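Local coordinates for protein neutral ceramidase (PDB 2ZXC) that cleaves the N-acyl bond of ceramides to release sphingosine and a free fatty acid, using a zinc ion, and also catalyses the reverse synthesis, at residues 22-27 against 103-108; 97-102 against 204-209; 157-162 against 247-252. All blocks are in the same frame, centred on the assembly; numbering follows the deposited sequence.

Overall arrangement
The three contacts surround the zinc site and the bound ceramide-like ligand 2ED. Contact 2 holds two of the zinc ligands. Contact 1 lies beside it, centres about 12 Å apart, joined by M24 N to G101 O (2.8 Å) in the small sheet and by Y26 OH to M208 O (2.6 Å), both probable hydrogen bonds. Contact 3 approaches from another side, its centre about 14 Å from that of contact 2, tied by a probable hydrogen bond from H204 N to L249 O (2.9 Å). Contacts 1 and 3 do not touch: their centres are about 22 Å apart. S250, probably the nucleophile, has its OG 9.8 Å from the zinc ion.

Contact 1: residues 22-27 against 103-108; sequences GMMGYS and GGFSHY. With 2ED (N-[(1R,2R,3E)-2-hydroxy-1-(hydroxymethyl)heptadec-3-en-1-yl]acetamide), chain D; FMT (formic acid), chain E.
G103 N donates to G22 O across 2.9 Å. This bond continues, just past strand 101-102, the pairing of a two-stranded antiparallel sheet made with strand 22-24, whose M24 bonds through its backbone to G101. Having no side chain, G103 lets M24 CB come within 3.7 Å of its CA. M24 then turns away: CG stands opposite the backbone N (chi1 -171°) and the chain bends at chi2, so it is CG, rather than the sulfur, that meets the F105 ring, 4.3 Å from CE1 and obliquely placed. F105 itself is packed against V70 of helix 68-81 and F123 and I126 of helix 120-138, and F67 meets its ring edge-to-face.

Beyond this buried packing, each segment runs on to a bound group. Y26 turns a ring edge to the ligand 2ED, with CD2 3.8 Å from its atom C, and Y26 O lies near the ligand's O3. On the other segment S106, an inferred substrate-binding residue, forms an ST turn in which OG accepts from Y108 N at 3.2 Å. The same OG donates to O2 of a formic acid molecule, probably from the crystallisation liquor, that Q68 N and Y445 N also bind. That formic acid O2 sits in the plane of the Y108 ring, at its edge, 3.2 Å from CD2.

Contact 2: residues 97-102 against 204-209; sequences HTHSGP and HSTSMT. With ZN (zinc ion), chain C; 2ED (N-[(1R,2R,3E)-2-hydroxy-1-(hydroxymethyl)heptadec-3-en-1-yl]acetamide), chain D.
The zinc site of the ceramidase is built where the His-Thr-His sequence of 97-99 meets the loop between strand 194-200 and helix 218-231, which carries H204. H97 NE2 and H204 NE2 bind the metal at 2.2 and 2.0 Å, and a water completes this side; E411 and Y448 supply the other ligands. The two rings form an offset edge-to-face pair, planes 68° apart, with H97 CD2 above the face of H204 near its rim. Their outer nitrogens are occupied too: H97 ND1 is bonded to G64 O, while H204 ND1 has a weak bond with L249 O. The metal bonds are the main restraint on both rings; the ND1 bond helps to set the rotation of H97, and the weak one of H204 can add only a little.

H99 is second shell. Its NE2 is hydrogen-bonded to the zinc-bound water at 2.8 Å, and its ND1 donates to H97 O, so the imidazole links the metal's water to the backbone of a direct ligand. CG beside the backbone N (chi1 -75°) brings the ring alongside T206, whose methyl CG2 sits over the centre of one face in a tight CH-pi contact, 3.3 Å from the centroid and only 9° off the normal. The hydroxyl of T206 is engaged separately, by E336.

The backbones are joined through S205 O, which accepts from H99 N at 3.2 Å and also faces T98 CA. Further along, S100 OG lies 3.2 Å from M208 CB; one ordered water connects this hydroxyl to M208 O, and another bridges it to T209 O, donating to that carbonyl at 2.9 Å.

Contact 3: residues 157-162 against 247-252; sequences SRNRSL and GNLSPN. Unlike the reference sequence in segment 157-162: S157 (reference Asn).
R158 O receives S250 N at 2.8 Å in a nearly straight bond (177°), with L249 CA as a longer C-H partner. R158 N returns a bond to S250 O, making R158 and S250 the hydrogen-bonded pair of a short antiparallel two-stranded sheet, with N159 opposite L249 as the non-hydrogen-bonded pair. One step on, N248 O takes R160 N at 2.8 Å and the CA-H of N159.

The side chains of N159 and N248 cross with their amide planes 77° apart. Their ND2 atoms are 2.9 Å apart but, both being donors, are not bonded to each other: N159 ND2 goes to G177 O, and N248 ND2 to a water that also donates to S161 O, while N248 OD1 is hydrogen-bonded to V414 N. N159 OD1 closes an Asx turn onto S161 N at 2.8 Å.

R160, extended from CG to NE, sends its guanidinium past G247 O, which lies over one face, with NH2 3.0 Å away at an angle too poor for a bond. Its donors reach E336, E461 and the zinc ligand Y448, and it touches 2ED. S250 OG, in an ST turn, accepts from N252 N at 3.1 Å and has a weak bond to E336. Salt-bridged to R160, E336 may thus link S250, probably the nucleophile, to the polar surroundings of the zinc, while the strand pairing holds R160 and S250 near each other.

Contact 1: residues 22-27 against 103-108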
loop_
_atom_site.group_PDB
_atom_site.type_symbol
_atom_site.label_atom_id
_atom_site.label_comp_id
_atom_site.label_asym_id
_atom_site.label_seq_id
_atom_site.Cartn_x
_atom_site.Cartn_y
_atom_site.Cartn_z
ATOM N N GLY A 22 -11.289 11.394 -0.668
ATOM C CA GLY A 22 -11.397 10.275 -1.578
ATOM C C GLY A 22 -10.396 9.178 -1.294
ATOM O O GLY A 22 -9.231 9.444 -0.988
ATOM N N MET A 23 -10.846 7.935 -1.386
ATOM C CA MET A 23 -9.945 6.829 -1.146
ATOM C C MET A 23 -9.145 6.504 -2.398
ATOM O O MET A 23 -9.613 6.693 -3.524
ATOM C CB MET A 23 -10.717 5.625 -0.615
ATOM C CG MET A 23 -10.874 5.715 0.903
ATOM S SD MET A 23 -12.479 5.252 1.550
ATOM C CE MET A 23 -12.134 3.581 2.117
ATOM N N MET A 24 -7.923 6.036 -2.174
ATOM C CA MET A 24 -6.984 5.717 -3.239
ATOM C C MET A 24 -7.050 4.277 -3.734
ATOM O O MET A 24 -6.901 3.335 -2.954
ATOM C CB MET A 24 -5.566 6.019 -2.753
ATOM C CG MET A 24 -4.505 5.932 -3.834
ATOM S SD MET A 24 -4.798 7.159 -5.111
ATOM C CE MET A 24 -4.839 6.173 -6.574
ATOM N N GLY A 25 -7.259 4.119 -5.038
ATOM C CA GLY A 25 -7.316 2.795 -5.621
ATOM C C GLY A 25 -8.463 2.577 -6.582
ATOM O O GLY A 25 -8.262 2.156 -7.723
ATOM N N TYR A 26 -9.672 2.873 -6.120
ATOM C CA TYR A 26 -10.873 2.675 -6.917
ATOM C C TYR A 26 -11.276 3.861 -7.783
ATOM O O TYR A 26 -12.257 3.780 -8.515
ATOM C CB TYR A 26 -12.031 2.289 -5.994
ATOM C CG TYR A 26 -11.834 0.953 -5.324
ATOM C CD1 TYR A 26 -12.099 0.785 -3.967
ATOM C CD2 TYR A 26 -11.414 -0.162 -6.058
ATOM C CE1 TYR A 26 -11.957 -0.458 -3.357
ATOM C CE2 TYR A 26 -11.271 -1.409 -5.456
ATOM C CZ TYR A 26 -11.547 -1.549 -4.108
ATOM O OH TYR A 26 -11.433 -2.787 -3.516
ATOM N N SER A 27 -10.527 4.954 -7.704
ATOM C CA SER A 27 -10.840 6.132 -8.498
ATOM C C SER A 27 -12.306 6.512 -8.361
ATOM O O SER A 27 -12.908 7.014 -9.308
ATOM C CB SER A 27 -10.542 5.876 -9.977
ATOM O OG SER A 27 -9.173 5.580 -10.179
ATOM N N GLY A 103 -6.508 9.059 -0.233
ATOM C CA GLY A 103 -5.621 9.399 -1.327
ATOM C C GLY A 103 -5.166 10.843 -1.289
ATOM O O GLY A 103 -5.297 11.521 -0.264
ATOM N N GLY A 104 -4.622 11.307 -2.414
ATOM C CA GLY A 104 -4.140 12.667 -2.509
ATOM C C GLY A 104 -2.673 12.820 -2.156
ATOM O O GLY A 104 -2.222 13.935 -1.895
ATOM N N PHE A 105 -1.914 11.725 -2.139
ATOM C CA PHE A 105 -0.503 11.846 -1.798
ATOM C C PHE A 105 0.463 11.678 -2.965
ATOM O O PHE A 105 1.638 11.360 -2.785
ATOM C CB PHE A 105 -0.114 10.918 -0.630
ATOM C CG PHE A 105 -0.538 9.488 -0.794
ATOM C CD1 PHE A 105 -1.872 9.116 -0.635
ATOM C CD2 PHE A 105 0.409 8.496 -1.051
ATOM C CE1 PHE A 105 -2.259 7.781 -0.727
ATOM C CE2 PHE A 105 0.032 7.153 -1.144
ATOM C CZ PHE A 105 -1.303 6.796 -0.980
ATOM N N SER A 106 -0.053 11.911 -4.163
ATOM C CA SER A 106 0.739 11.858 -5.379
ATOM C C SER A 106 0.825 13.314 -5.841
ATOM O O SER A 106 0.056 14.150 -5.381
ATOM C CB SER A 106 0.024 11.028 -6.442
ATOM O OG SER A 106 0.710 11.087 -7.683
ATOM N N HIS A 107 1.761 13.621 -6.732
ATOM C CA HIS A 107 1.883 14.977 -7.254
ATOM C C HIS A 107 1.414 15.020 -8.702
ATOM O O HIS A 107 1.398 16.081 -9.334
ATOM C CB HIS A 107 3.326 15.472 -7.146
ATOM C CG HIS A 107 3.645 16.082 -5.819
ATOM N ND1 HIS A 107 4.906 16.525 -5.488
ATOM C CD2 HIS A 107 2.869 16.303 -4.731
ATOM C CE1 HIS A 107 4.895 16.987 -4.249
ATOM N NE2 HIS A 107 3.671 16.864 -3.767
ATOM N N TYR A 108 1.045 13.854 -9.223
ATOM C CA TYR A 108 0.541 13.748 -10.590
ATOM C C TYR A 108 -0.981 13.720 -10.566
ATOM O O TYR A 108 -1.595 12.854 -9.935
ATOM C CB TYR A 108 1.109 12.500 -11.268
ATOM C CG TYR A 108 2.555 12.698 -11.655
ATOM C CD1 TYR A 108 2.895 13.483 -12.758
ATOM C CD2 TYR A 108 3.585 12.195 -10.860
ATOM C CE1 TYR A 108 4.224 13.771 -13.059
ATOM C CE2 TYR A 108 4.920 12.481 -11.149
ATOM C CZ TYR A 108 5.231 13.272 -12.251
ATOM O OH TYR A 108 6.543 13.573 -12.534
HETATM O O2 2ED D . -7.601 -1.224 -10.576
HETATM O O3 2ED D . -11.452 1.200 -10.028
HETATM O O1 2ED D . -9.878 -1.739 -12.883
HETATM C C1 2ED D . -10.306 -0.818 -10.693
HETATM C C2 2ED D . -10.822 -1.722 -11.806
HETATM C C3 2ED D . -12.147 -1.199 -12.306
HETATM C C4 2ED D . -12.485 -1.354 -13.583
HETATM C C5 2ED D . -11.543 -2.056 -14.532
HETATM C C6 2ED D . -12.126 -2.037 -15.929
HETATM C C18 2ED D . -8.301 -1.841 -9.789
HETATM C C19 2ED D . -7.726 -2.794 -8.784
HETATM N N 2ED D . -9.625 -1.711 -9.768
HETATM C C 2ED D . -11.459 -0.226 -9.892
HETATM C C FMT E . 3.542 8.844 -9.097
HETATM O O1 FMT E . 4.496 8.136 -8.669
HETATM O O2 FMT E . 3.178 9.924 -8.575
#

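Contact 2: residues 97-102 against 204-209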
loop_
_atom_site.group_PDB
_atom_site.type_symbol
_atom_site.label_atom_id
_atom_site.label_comp_id
_atom_site.label_asym_id
_atom_site.label_seq_id
_atom_site.Cartn_x
_atom_site.Cartn_y
_atom_site.Cartn_z
ATOM N N HIS A 97 -0.624 -2.133 -1.708
ATOM C CA HIS A 97 -1.629 -1.838 -2.712
ATOM C C HIS A 97 -3.045 -2.000 -2.171
ATOM O O HIS A 97 -3.947 -2.464 -2.884
ATOM C CB HIS A 97 -1.428 -2.722 -3.944
ATOM C CG HIS A 97 -2.161 -2.247 -5.158
ATOM N ND1 HIS A 97 -2.233 -0.916 -5.509
ATOM C CD2 HIS A 97 -2.791 -2.931 -6.144
ATOM C CE1 HIS A 97 -2.873 -0.802 -6.659
ATOM N NE2 HIS A 97 -3.222 -2.009 -7.065
ATOM N N THR A 98 -3.235 -1.630 -0.906
ATOM C CA THR A 98 -4.564 -1.671 -0.302
ATOM C C THR A 98 -5.346 -0.538 -0.949
ATOM O O THR A 98 -4.792 0.535 -1.212
ATOM C CB THR A 98 -4.538 -1.408 1.211
ATOM O OG1 THR A 98 -5.883 -1.295 1.688
ATOM C CG2 THR A 98 -3.791 -0.114 1.531
ATOM N N HIS A 99 -6.630 -0.768 -1.187
ATOM C CA HIS A 99 -7.476 0.228 -1.825
ATOM C C HIS A 99 -8.380 0.955 -0.828
ATOM O O HIS A 99 -9.305 1.671 -1.226
ATOM C CB HIS A 99 -8.334 -0.454 -2.906
ATOM C CG HIS A 99 -7.576 -0.807 -4.152
ATOM N ND1 HIS A 99 -6.377 -1.486 -4.131
ATOM C CD2 HIS A 99 -7.851 -0.573 -5.459
ATOM C CE1 HIS A 99 -5.944 -1.652 -5.370
ATOM N NE2 HIS A 99 -6.820 -1.107 -6.194
ATOM N N SER A 100 -8.109 0.785 0.463
ATOM C CA SER A 100 -8.940 1.413 1.486
ATOM C C SER A 100 -8.224 2.465 2.328
ATOM O O SER A 100 -8.402 2.529 3.549
ATOM C CB SER A 100 -9.535 0.333 2.398
ATOM O OG SER A 100 -10.213 -0.648 1.629
ATOM N N GLY A 101 -7.414 3.289 1.670
ATOM C CA GLY A 101 -6.708 4.339 2.376
ATOM C C GLY A 101 -6.994 5.691 1.749
ATOM O O GLY A 101 -7.389 5.763 0.582
ATOM N N PRO A 102 -6.827 6.787 2.501
ATOM C CA PRO A 102 -7.086 8.109 1.926
ATOM C C PRO A 102 -6.054 8.429 0.847
ATOM O O PRO A 102 -4.875 8.106 0.994
ATOM C CB PRO A 102 -6.990 9.038 3.136
ATOM C CG PRO A 102 -6.042 8.327 4.040
ATOM C CD PRO A 102 -6.485 6.889 3.930
ATOM N N HIS A 204 -4.059 -8.459 -5.405
ATOM C CA HIS A 204 -4.548 -7.129 -5.095
ATOM C C HIS A 204 -5.112 -7.123 -3.676
ATOM O O HIS A 204 -5.728 -8.099 -3.233
ATOM C CB HIS A 204 -5.649 -6.715 -6.093
ATOM C CG HIS A 204 -5.162 -5.844 -7.215
ATOM N ND1 HIS A 204 -4.296 -6.292 -8.186
ATOM C CD2 HIS A 204 -5.408 -4.543 -7.503
ATOM C CE1 HIS A 204 -4.027 -5.308 -9.026
ATOM N NE2 HIS A 204 -4.688 -4.232 -8.633
ATOM N N SER A 205 -4.871 -6.032 -2.956
ATOM C CA SER A 205 -5.400 -5.881 -1.603
ATOM C C SER A 205 -6.707 -5.133 -1.772
ATOM O O SER A 205 -6.858 -3.988 -1.337
ATOM C CB SER A 205 -4.447 -5.066 -0.732
ATOM O OG SER A 205 -3.526 -5.916 -0.085
ATOM N N THR A 206 -7.644 -5.802 -2.431
ATOM C CA THR A 206 -8.944 -5.235 -2.729
ATOM C C THR A 206 -10.089 -6.051 -2.148
ATOM O O THR A 206 -11.165 -6.099 -2.737
ATOM C CB THR A 206 -9.149 -5.163 -4.244
ATOM O OG1 THR A 206 -8.865 -6.451 -4.799
ATOM C CG2 THR A 206 -8.215 -4.139 -4.878
ATOM N N SER A 207 -9.864 -6.701 -1.011
ATOM C CA SER A 207 -10.926 -7.478 -0.386
ATOM C C SER A 207 -12.010 -6.506 0.071
ATOM O O SER A 207 -13.190 -6.818 0.010
ATOM C CB SER A 207 -10.392 -8.284 0.797
ATOM O OG SER A 207 -9.444 -9.243 0.357
ATOM N N MET A 208 -11.601 -5.331 0.538
ATOM C CA MET A 208 -12.555 -4.308 0.947
ATOM C C MET A 208 -12.920 -3.592 -0.355
ATOM O O MET A 208 -12.046 -3.074 -1.047
ATOM C CB MET A 208 -11.916 -3.335 1.936
ATOM C CG MET A 208 -11.510 -3.966 3.272
ATOM S SD MET A 208 -12.882 -4.737 4.163
ATOM C CE MET A 208 -13.949 -3.332 4.422
ATOM N N THR A 209 -14.210 -3.595 -0.681
ATOM C CA THR A 209 -14.738 -3.007 -1.911
ATOM C C THR A 209 -14.794 -1.493 -1.960
ATOM O O THR A 209 -14.464 -0.812 -0.990
ATOM C CB THR A 209 -16.162 -3.500 -2.177
ATOM O OG1 THR A 209 -17.032 -3.001 -1.150
ATOM C CG2 THR A 209 -16.200 -5.014 -2.180
HETATM ZN ZN ZN C . -4.041 -2.428 -9.074
HETATM O O2 2ED D . -7.601 -1.224 -10.576
HETATM O O3 2ED D . -11.452 1.200 -10.028
HETATM O O1 2ED D . -9.878 -1.739 -12.883
HETATM C C1 2ED D . -10.306 -0.818 -10.693
HETATM C C2 2ED D . -10.822 -1.722 -11.806
HETATM C C3 2ED D . -12.147 -1.199 -12.306
HETATM C C4 2ED D . -12.485 -1.354 -13.583
HETATM C C5 2ED D . -11.543 -2.056 -14.532
HETATM C C6 2ED D . -12.126 -2.037 -15.929
HETATM C C18 2ED D . -8.301 -1.841 -9.789
HETATM C C19 2ED D . -7.726 -2.794 -8.784
HETATM N N 2ED D . -9.625 -1.711 -9.768
HETATM C C 2ED D . -11.459 -0.226 -9.892
HETATM O O HOH W 1 -5.616 -1.385 -8.681
HETATM O O HOH W 2 -12.190 0.374 0.427
HETATM O O HOH W 3 -9.305 -2.101 -0.299
#

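Contact 3: residues 157-162 against 247-252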
loop_
_atom_site.group_PDB
_atom_site.type_symbol
_atom_site.label_atom_id
_atom_site.label_comp_id
_atom_site.label_asym_id
_atom_site.label_seq_id
_atom_site.Cartn_x
_atom_site.Cartn_y
_atom_site.Cartn_z
ATOM N N SER A 157 -5.918 -16.272 -4.512
ATOM C CA SER A 157 -5.995 -15.351 -5.631
ATOM C C SER A 157 -6.521 -15.982 -6.907
ATOM O O SER A 157 -6.626 -17.201 -7.017
ATOM C CB SER A 157 -4.614 -14.770 -5.914
ATOM O OG SER A 157 -3.717 -15.792 -6.320
ATOM N N ARG A 158 -6.846 -15.123 -7.872
ATOM C CA ARG A 158 -7.334 -15.552 -9.175
ATOM C C ARG A 158 -7.025 -14.468 -10.189
ATOM O O ARG A 158 -7.044 -13.277 -9.874
ATOM C CB ARG A 158 -8.842 -15.832 -9.155
ATOM C CG ARG A 158 -9.736 -14.635 -8.886
ATOM C CD ARG A 158 -11.202 -15.002 -9.136
ATOM N NE ARG A 158 -11.504 -15.117 -10.562
ATOM C CZ ARG A 158 -11.725 -14.076 -11.363
ATOM N NH1 ARG A 158 -11.684 -12.840 -10.878
ATOM N NH2 ARG A 158 -11.970 -14.269 -12.652
ATOM N N ASN A 159 -6.723 -14.889 -11.408
ATOM C CA ASN A 159 -6.399 -13.961 -12.471
ATOM C C ASN A 159 -7.678 -13.300 -12.973
ATOM O O ASN A 159 -8.616 -13.984 -13.379
ATOM C CB ASN A 159 -5.698 -14.711 -13.595
ATOM C CG ASN A 159 -4.988 -13.786 -14.544
ATOM O OD1 ASN A 159 -5.619 -13.002 -15.254
ATOM N ND2 ASN A 159 -3.661 -13.862 -14.559
ATOM N N ARG A 160 -7.713 -11.971 -12.945
ATOM C CA ARG A 160 -8.893 -11.221 -13.377
ATOM C C ARG A 160 -8.906 -10.921 -14.870
ATOM O O ARG A 160 -9.875 -10.382 -15.392
ATOM C CB ARG A 160 -8.991 -9.914 -12.596
ATOM C CG ARG A 160 -7.866 -8.933 -12.897
ATOM C CD ARG A 160 -7.872 -7.780 -11.913
ATOM N NE ARG A 160 -7.025 -6.681 -12.362
ATOM C CZ ARG A 160 -6.795 -5.583 -11.654
ATOM N NH1 ARG A 160 -7.346 -5.442 -10.457
ATOM N NH2 ARG A 160 -6.022 -4.624 -12.146
ATOM N N SER A 161 -7.822 -11.263 -15.552
ATOM C CA SER A 161 -7.722 -11.049 -16.988
ATOM C C SER A 161 -7.114 -12.293 -17.640
ATOM O O SER A 161 -6.104 -12.218 -18.336
ATOM C CB SER A 161 -6.865 -9.816 -17.275
ATOM O OG SER A 161 -7.438 -8.655 -16.687
ATOM N N LEU A 162 -7.751 -13.439 -17.413
ATOM C CA LEU A 162 -7.274 -14.712 -17.952
ATOM C C LEU A 162 -7.067 -14.671 -19.466
ATOM O O LEU A 162 -6.066 -15.169 -19.975
ATOM C CB LEU A 162 -8.258 -15.833 -17.613
ATOM C CG LEU A 162 -7.723 -17.085 -16.916
ATOM C CD1 LEU A 162 -8.651 -18.243 -17.229
ATOM C CD2 LEU A 162 -6.314 -17.416 -17.386
ATOM N N GLY A 247 -0.538 -7.375 -11.002
ATOM C CA GLY A 247 -1.329 -6.555 -11.899
ATOM C C GLY A 247 -2.649 -7.173 -12.328
ATOM O O GLY A 247 -3.647 -6.465 -12.476
ATOM N N ASN A 248 -2.673 -8.487 -12.525
ATOM C CA ASN A 248 -3.899 -9.154 -12.946
ATOM C C ASN A 248 -4.389 -10.201 -11.961
ATOM O O ASN A 248 -5.118 -11.124 -12.334
ATOM C CB ASN A 248 -3.709 -9.782 -14.337
ATOM C CG ASN A 248 -2.502 -10.696 -14.413
ATOM O OD1 ASN A 248 -1.670 -10.735 -13.504
ATOM N ND2 ASN A 248 -2.393 -11.430 -15.513
ATOM N N LEU A 249 -4.002 -10.046 -10.698
ATOM C CA LEU A 249 -4.401 -10.979 -9.657
ATOM C C LEU A 249 -5.318 -10.318 -8.644
ATOM O O LEU A 249 -4.992 -9.275 -8.065
ATOM C CB LEU A 249 -3.166 -11.546 -8.961
ATOM C CG LEU A 249 -2.331 -12.460 -9.867
ATOM C CD1 LEU A 249 -0.996 -12.764 -9.219
ATOM C CD2 LEU A 249 -3.101 -13.752 -10.146
ATOM N N SER A 250 -6.469 -10.947 -8.435
ATOM C CA SER A 250 -7.481 -10.453 -7.517
ATOM C C SER A 250 -7.670 -11.412 -6.348
ATOM O O SER A 250 -7.522 -12.625 -6.499
ATOM C CB SER A 250 -8.805 -10.284 -8.269
ATOM O OG SER A 250 -9.888 -10.134 -7.379
ATOM N N PRO A 251 -8.004 -10.884 -5.164
ATOM C CA PRO A 251 -8.207 -11.737 -3.994
ATOM C C PRO A 251 -9.624 -12.294 -3.958
ATOM O O PRO A 251 -9.902 -13.260 -3.257
ATOM C CB PRO A 251 -7.958 -10.782 -2.843
ATOM C CG PRO A 251 -8.594 -9.529 -3.349
ATOM C CD PRO A 251 -8.086 -9.460 -4.787
ATOM N N ASN A 252 -10.520 -11.668 -4.708
ATOM C CA ASN A 252 -11.915 -12.085 -4.735
ATOM C C ASN A 252 -12.098 -13.288 -5.647
ATOM O O ASN A 252 -12.400 -13.160 -6.835
ATOM C CB ASN A 252 -12.774 -10.899 -5.160
ATOM C CG ASN A 252 -12.588 -9.700 -4.233
ATOM O OD1 ASN A 252 -12.707 -9.825 -3.010
ATOM N ND2 ASN A 252 -12.303 -8.533 -4.809
HETATM O O HOH W 4 -3.612 -10.702 -17.947
#